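Local structure of probable ss-1,3-N-acetylglucosaminyltransferase (Staphylococcus aureus subsp. aureus N315, 6H21) at residues I248-Y256 against R267-L278. The protein is a probable glycosyltransferase with a family 2 domain of the GT-A clan, followed by a helical linker domain related to that of TarS. Sequence-based numbering, arbitrary orientation.
Sequences INEIYKAIY and RHQLAGKYTTRL
Segments 248-256 and 267-278, parts of two consecutive helices, run antiparallel, their axes 9.4 Å apart at closest approach and 155° between their directions, with Tyr252 opposite Ala271 and Tyr256 opposite Arg267. They form a helical hairpin in the TarS-type linker domain, and it illustrates knobs-into-holes packing in which two tyrosines are reciprocal knobs. Tyr252 sits among Ala271, Tyr274, Thr275 and Leu278; Tyr274 enters the hole made by Ile248, Ile251, Tyr252 and Ile255. The two rings meet T-shaped, the edge of Tyr274 toward the face of Tyr252, planes at 89°. A chi1 of -177° turns the Tyr274 ring away from its own backbone N and across to the partner helix, where Ile251 CG2 sits over its centre in a CH-pi contact, 3.8 Å from the centroid. Its hydroxyl lies against the CD1 methyls of Ile248 and Ile251 and hydrogen-bonds Gln200 OE1. Near the turn, Ala271 CB lies 3.5 Å from Tyr256 CE2, and Ile255 CG2 packs on Leu270 CB. Arg267 lays a guanidinium face under Tyr256 O, while its NE bonds to Tyr261 O. Both tyrosine hydroxyls on segment 248-256 find polar partners: Tyr256 OH hydrogen-bonds His268 ND1 (2.9 Å), in the imidazole plane, and Tyr252 OH hydrogen-bonds Thr275 OG1 at 2.6 Å.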
ATOM      1  N   ILE C 248      -3.823  24.587 -13.687  1.00 31.63           N
ATOM      2  CA  ILE C 248      -2.675  23.675 -13.747  1.00 31.13           C
ATOM      3  C   ILE C 248      -2.565  23.100 -15.168  1.00 31.36           C
ATOM      4  O   ILE C 248      -1.473  23.011 -15.722  1.00 31.52           O
ATOM      5  CB  ILE C 248      -2.771  22.563 -12.681  1.00 30.46           C
ATOM      6  CG1 ILE C 248      -2.885  23.112 -11.256  1.00 30.46           C
ATOM      7  CG2 ILE C 248      -1.613  21.586 -12.814  1.00 29.92           C
ATOM      8  CD1 ILE C 248      -1.759  24.011 -10.847  1.00 30.52           C
ATOM      9  N   ASN C 249      -3.692  22.713 -15.753  1.00 31.99           N
ATOM     10  CA  ASN C 249      -3.726  22.228 -17.126  1.00 32.84           C
ATOM     11  C   ASN C 249      -3.033  23.233 -18.070  1.00 33.34           C
ATOM     12  O   ASN C 249      -2.296  22.836 -18.935  1.00 33.01           O
ATOM     13  CB  ASN C 249      -5.151  21.895 -17.580  1.00 34.01           C
ATOM     14  CG  ASN C 249      -5.190  21.296 -18.969  1.00 35.06           C
ATOM     15  OD1 ASN C 249      -5.794  21.858 -19.889  1.00 37.92           O
ATOM     16  ND2 ASN C 249      -4.454  20.220 -19.166  1.00 34.88           N
ATOM     17  N   GLU C 250      -3.248  24.534 -17.874  1.00 33.88           N
ATOM     18  CA  GLU C 250      -2.693  25.566 -18.749  1.00 34.95           C
ATOM     19  C   GLU C 250      -1.177  25.687 -18.560  1.00 33.68           C
ATOM     20  O   GLU C 250      -0.466  26.010 -19.508  1.00 33.70           O
ATOM     21  CB  GLU C 250      -3.405  26.908 -18.529  1.00 36.85           C
ATOM     22  CG  GLU C 250      -4.880  26.880 -18.908  1.00 39.00           C
ATOM     23  CD  GLU C 250      -5.187  26.700 -20.388  1.00 41.81           C
ATOM     24  OE1 GLU C 250      -4.433  27.252 -21.223  1.00 44.92           O
ATOM     25  OE2 GLU C 250      -6.197  26.008 -20.716  1.00 45.31           O
ATOM     26  N   ILE C 251      -0.686  25.393 -17.348  1.00 32.49           N
ATOM     27  CA  ILE C 251       0.750  25.402 -17.075  1.00 31.91           C
ATOM     28  C   ILE C 251       1.438  24.327 -17.931  1.00 31.85           C
ATOM     29  O   ILE C 251       2.422  24.609 -18.635  1.00 31.76           O
ATOM     30  CB  ILE C 251       1.014  25.247 -15.570  1.00 31.30           C
ATOM     31  CG1 ILE C 251       0.686  26.555 -14.838  1.00 31.54           C
ATOM     32  CG2 ILE C 251       2.435  24.770 -15.297  1.00 30.94           C
ATOM     33  CD1 ILE C 251       0.549  26.393 -13.350  1.00 31.20           C
ATOM     34  N   TYR C 252       0.902  23.100 -17.885  1.00 31.41           N
ATOM     35  CA  TYR C 252       1.448  21.987 -18.671  1.00 31.49           C
ATOM     36  C   TYR C 252       1.371  22.273 -20.174  1.00 32.71           C
ATOM     37  O   TYR C 252       2.341  22.006 -20.879  1.00 32.75           O
ATOM     38  CB  TYR C 252       0.725  20.689 -18.330  1.00 30.70           C
ATOM     39  CG  TYR C 252       1.112  20.125 -16.996  1.00 29.77           C
ATOM     40  CD1 TYR C 252       2.395  19.656 -16.778  1.00 29.52           C
ATOM     41  CD2 TYR C 252       0.202  20.062 -15.957  1.00 29.32           C
ATOM     42  CE1 TYR C 252       2.758  19.091 -15.563  1.00 29.05           C
ATOM     43  CE2 TYR C 252       0.549  19.523 -14.735  1.00 28.76           C
ATOM     44  CZ  TYR C 252       1.833  19.034 -14.542  1.00 28.57           C
ATOM     45  OH  TYR C 252       2.174  18.471 -13.360  1.00 28.08           O
ATOM     46  N   LYS C 253       0.241  22.848 -20.633  1.00 34.01           N
ATOM     47  CA  LYS C 253       0.038  23.234 -22.035  1.00 35.58           C
ATOM     48  C   LYS C 253       1.113  24.244 -22.466  1.00 35.44           C
ATOM     49  O   LYS C 253       1.663  24.104 -23.551  1.00 35.91           O
ATOM     50  CB  LYS C 253      -1.357  23.817 -22.291  1.00 37.52           C
ATOM     51  CG  LYS C 253      -2.508  22.815 -22.213  1.00 38.69           C
ATOM     52  CD  LYS C 253      -3.657  23.082 -23.163  1.00 40.83           C
ATOM     53  CE  LYS C 253      -4.665  24.106 -22.671  1.00 42.10           C
ATOM     54  N   ALA C 254       1.427  25.217 -21.602  1.00 34.41           N
ATOM     55  CA  ALA C 254       2.438  26.259 -21.886  1.00 34.73           C
ATOM     56  C   ALA C 254       3.823  25.630 -22.052  1.00 34.51           C
ATOM     57  O   ALA C 254       4.591  26.024 -22.920  1.00 35.03           O
ATOM     58  CB  ALA C 254       2.468  27.332 -20.820  1.00 34.27           C
ATOM     59  N   ILE C 255       4.136  24.639 -21.218  1.00 33.67           N
ATOM     60  CA  ILE C 255       5.413  23.956 -21.309  1.00 33.78           C
ATOM     61  C   ILE C 255       5.510  23.212 -22.646  1.00 34.55           C
ATOM     62  O   ILE C 255       6.512  23.304 -23.365  1.00 35.10           O
ATOM     63  CB  ILE C 255       5.594  23.013 -20.112  1.00 32.91           C
ATOM     64  CG1 ILE C 255       5.832  23.808 -18.830  1.00 32.43           C
ATOM     65  CG2 ILE C 255       6.701  22.000 -20.382  1.00 33.24           C
ATOM     66  CD1 ILE C 255       5.857  22.957 -17.584  1.00 31.76           C
ATOM     67  N   TYR C 256       4.452  22.480 -22.992  1.00 34.62           N
ATOM     68  CA  TYR C 256       4.509  21.575 -24.142  1.00 35.43           C
ATOM     69  C   TYR C 256       4.399  22.328 -25.467  1.00 36.93           C
ATOM     70  O   TYR C 256       4.726  21.734 -26.502  1.00 37.80           O
ATOM     71  CB  TYR C 256       3.474  20.459 -24.026  1.00 34.75           C
ATOM     72  CG  TYR C 256       3.997  19.291 -23.238  1.00 33.89           C
ATOM     73  CD1 TYR C 256       4.818  18.346 -23.840  1.00 34.33           C
ATOM     74  CD2 TYR C 256       3.724  19.162 -21.885  1.00 32.74           C
ATOM     75  CE1 TYR C 256       5.318  17.273 -23.121  1.00 33.67           C
ATOM     76  CE2 TYR C 256       4.233  18.110 -21.151  1.00 32.13           C
ATOM     77  CZ  TYR C 256       5.037  17.169 -21.770  1.00 32.57           C
ATOM     78  OH  TYR C 256       5.503  16.130 -21.036  1.00 32.02           O
ATOM     79  N   ARG C 267      10.843  19.204 -22.947  1.00 36.60           N
ATOM     80  CA  ARG C 267       9.475  19.505 -22.453  1.00 35.35           C
ATOM     81  C   ARG C 267       9.028  18.484 -21.388  1.00 34.09           C
ATOM     82  O   ARG C 267       8.448  18.868 -20.339  1.00 33.02           O
ATOM     83  CB  ARG C 267       8.515  19.571 -23.642  1.00 35.68           C
ATOM     84  CG  ARG C 267       8.761  20.763 -24.555  1.00 36.69           C
ATOM     85  CD  ARG C 267       8.073  20.598 -25.889  1.00 37.40           C
ATOM     86  NE  ARG C 267       8.130  21.800 -26.700  1.00 38.42           N
ATOM     87  CZ  ARG C 267       7.566  21.905 -27.896  1.00 39.35           C
ATOM     88  NH1 ARG C 267       6.988  20.844 -28.439  1.00 39.45           N
ATOM     89  NH2 ARG C 267       7.588  23.059 -28.537  1.00 40.15           N
ATOM     90  N   HIS C 268       9.277  17.189 -21.647  1.00 34.19           N
ATOM     91  CA  HIS C 268       8.999  16.119 -20.685  1.00 33.49           C
ATOM     92  C   HIS C 268       9.710  16.402 -19.361  1.00 33.13           C
ATOM     93  O   HIS C 268       9.144  16.219 -18.296  1.00 32.25           O
ATOM     94  CB  HIS C 268       9.431  14.744 -21.211  1.00 34.01           C
ATOM     95  CG  HIS C 268       8.660  14.240 -22.386  1.00 34.39           C
ATOM     96  ND1 HIS C 268       7.303  14.475 -22.542  1.00 34.05           N
ATOM     97  CD2 HIS C 268       9.042  13.486 -23.446  1.00 35.34           C
ATOM     98  CE1 HIS C 268       6.891  13.916 -23.668  1.00 34.63           C
ATOM     99  NE2 HIS C 268       7.938  13.285 -24.233  1.00 35.35           N
ATOM    100  N   GLN C 269      10.967  16.842 -19.446  1.00 34.16           N
ATOM    101  CA  GLN C 269      11.778  17.117 -18.261  1.00 34.27           C
ATOM    102  C   GLN C 269      11.176  18.286 -17.476  1.00 33.35           C
ATOM    103  O   GLN C 269      11.061  18.208 -16.271  1.00 32.63           O
ATOM    104  CB  GLN C 269      13.220  17.446 -18.632  1.00 36.00           C
ATOM    105  CG  GLN C 269      14.101  17.666 -17.412  1.00 36.71           C
ATOM    106  CD  GLN C 269      15.440  18.245 -17.789  1.00 38.89           C
ATOM    107  OE1 GLN C 269      15.532  19.217 -18.543  1.00 40.69           O
ATOM    108  NE2 GLN C 269      16.493  17.640 -17.265  1.00 40.06           N
ATOM    109  N   LEU C 270      10.831  19.376 -18.171  1.00 33.14           N
ATOM    110  CA  LEU C 270      10.257  20.545 -17.495  1.00 32.59           C
ATOM    111  C   LEU C 270       8.916  20.183 -16.833  1.00 31.51           C
ATOM    112  O   LEU C 270       8.629  20.622 -15.733  1.00 30.99           O
ATOM    113  CB  LEU C 270      10.093  21.669 -18.518  1.00 32.98           C
ATOM    114  CG  LEU C 270      11.394  22.337 -18.948  1.00 33.96           C
ATOM    115  CD1 LEU C 270      11.166  23.196 -20.176  1.00 34.59           C
ATOM    116  CD2 LEU C 270      11.986  23.164 -17.814  1.00 33.87           C
ATOM    117  N   ALA C 271       8.095  19.417 -17.547  1.00 31.25           N
ATOM    118  CA  ALA C 271       6.802  18.958 -17.083  1.00 30.58           C
ATOM    119  C   ALA C 271       6.955  18.085 -15.824  1.00 30.15           C
ATOM    120  O   ALA C 271       6.183  18.227 -14.879  1.00 29.39           O
ATOM    121  CB  ALA C 271       6.113  18.223 -18.201  1.00 30.76           C
ATOM    122  N   GLY C 272       7.963  17.197 -15.813  1.00 30.51           N
ATOM    123  CA  GLY C 272       8.278  16.354 -14.654  1.00 30.36           C
ATOM    124  C   GLY C 272       8.746  17.161 -13.451  1.00 30.55           C
ATOM    125  O   GLY C 272       8.393  16.876 -12.290  1.00 30.03           O
ATOM    126  N   LYS C 273       9.590  18.164 -13.701  1.00 31.49           N
ATOM    127  CA  LYS C 273      10.042  19.037 -12.632  1.00 31.95           C
ATOM    128  C   LYS C 273       8.866  19.831 -12.059  1.00 30.97           C
ATOM    129  O   LYS C 273       8.807  20.068 -10.838  1.00 30.50           O
ATOM    130  CB  LYS C 273      11.165  19.943 -13.131  1.00 33.69           C
ATOM    131  CG  LYS C 273      12.440  19.188 -13.497  1.00 35.42           C
ATOM    132  CD  LYS C 273      13.083  18.470 -12.329  1.00 36.77           C
ATOM    133  CE  LYS C 273      14.073  17.420 -12.797  1.00 38.80           C
ATOM    134  NZ  LYS C 273      14.847  16.866 -11.660  1.00 40.92           N
ATOM    135  N   TYR C 274       7.919  20.228 -12.915  1.00 30.44           N
ATOM    136  CA  TYR C 274       6.753  20.973 -12.426  1.00 29.89           C
ATOM    137  C   TYR C 274       5.877  20.031 -11.582  1.00 29.23           C
ATOM    138  O   TYR C 274       5.361  20.430 -10.531  1.00 28.88           O
ATOM    139  CB  TYR C 274       5.932  21.656 -13.532  1.00 30.08           C
ATOM    140  CG  TYR C 274       4.816  22.445 -12.906  1.00 29.95           C
ATOM    141  CD1 TYR C 274       5.057  23.687 -12.347  1.00 30.28           C
ATOM    142  CD2 TYR C 274       3.576  21.874 -12.702  1.00 29.64           C
ATOM    143  CE1 TYR C 274       4.068  24.381 -11.663  1.00 30.35           C
ATOM    144  CE2 TYR C 274       2.591  22.538 -11.983  1.00 29.90           C
ATOM    145  CZ  TYR C 274       2.830  23.798 -11.465  1.00 30.15           C
ATOM    146  OH  TYR C 274       1.851  24.451 -10.760  1.00 30.36           O
ATOM    147  N   THR C 275       5.697  18.795 -12.055  1.00 28.87           N
ATOM    148  CA  THR C 275       4.910  17.803 -11.331  1.00 28.45           C
ATOM    149  C   THR C 275       5.485  17.624  -9.915  1.00 28.55           C
ATOM    150  O   THR C 275       4.739  17.561  -8.949  1.00 28.31           O
ATOM    151  CB  THR C 275       4.811  16.479 -12.104  1.00 28.26           C
ATOM    152  OG1 THR C 275       4.135  16.692 -13.348  1.00 28.20           O
ATOM    153  CG2 THR C 275       4.072  15.427 -11.304  1.00 27.86           C
ATOM    154  N   THR C 276       6.815  17.544  -9.806  1.00 29.13           N
ATOM    155  CA  THR C 276       7.504  17.432  -8.526  1.00 29.67           C
ATOM    156  C   THR C 276       7.145  18.629  -7.639  1.00 29.87           C
ATOM    157  O   THR C 276       6.758  18.461  -6.489  1.00 29.66           O
ATOM    158  CB  THR C 276       9.025  17.302  -8.697  1.00 30.41           C
ATOM    159  OG1 THR C 276       9.293  16.171  -9.528  1.00 30.59           O
ATOM    160  CG2 THR C 276       9.767  17.150  -7.385  1.00 30.97           C
ATOM    161  N   ARG C 277       7.264  19.838  -8.191  1.00 30.24           N
ATOM    162  CA  ARG C 277       6.905  21.052  -7.466  1.00 30.68           C
ATOM    163  C   ARG C 277       5.444  20.976  -6.989  1.00 30.05           C
ATOM    164  O   ARG C 277       5.138  21.364  -5.853  1.00 30.09           O
ATOM    165  CB  ARG C 277       7.144  22.288  -8.344  1.00 31.49           C
ATOM    166  CG  ARG C 277       6.710  23.600  -7.706  1.00 32.51           C
ATOM    167  CD  ARG C 277       5.340  24.038  -8.174  1.00 33.30           C
ATOM    168  NE  ARG C 277       4.728  24.914  -7.180  1.00 35.05           N
ATOM    169  CZ  ARG C 277       3.426  24.958  -6.914  1.00 35.65           C
ATOM    170  NH1 ARG C 277       3.004  25.695  -5.898  1.00 37.66           N
ATOM    171  NH2 ARG C 277       2.564  24.254  -7.643  1.00 35.01           N
ATOM    172  N   LEU C 278       4.546  20.499  -7.852  1.00 29.46           N
ATOM    173  CA  LEU C 278       3.120  20.436  -7.540  1.00 29.51           C
ATOM    174  C   LEU C 278       2.852  19.476  -6.365  1.00 29.76           C
ATOM    175  O   LEU C 278       2.082  19.765  -5.433  1.00 29.74           O
ATOM    176  CB  LEU C 278       2.375  20.001  -8.804  1.00 29.14           C
ATOM    177  CG  LEU C 278       0.864  19.886  -8.682  1.00 29.16           C
ATOM    178  CD1 LEU C 278       0.252  21.233  -8.381  1.00 29.58           C
ATOM    179  CD2 LEU C 278       0.259  19.310  -9.948  1.00 29.07           C
TER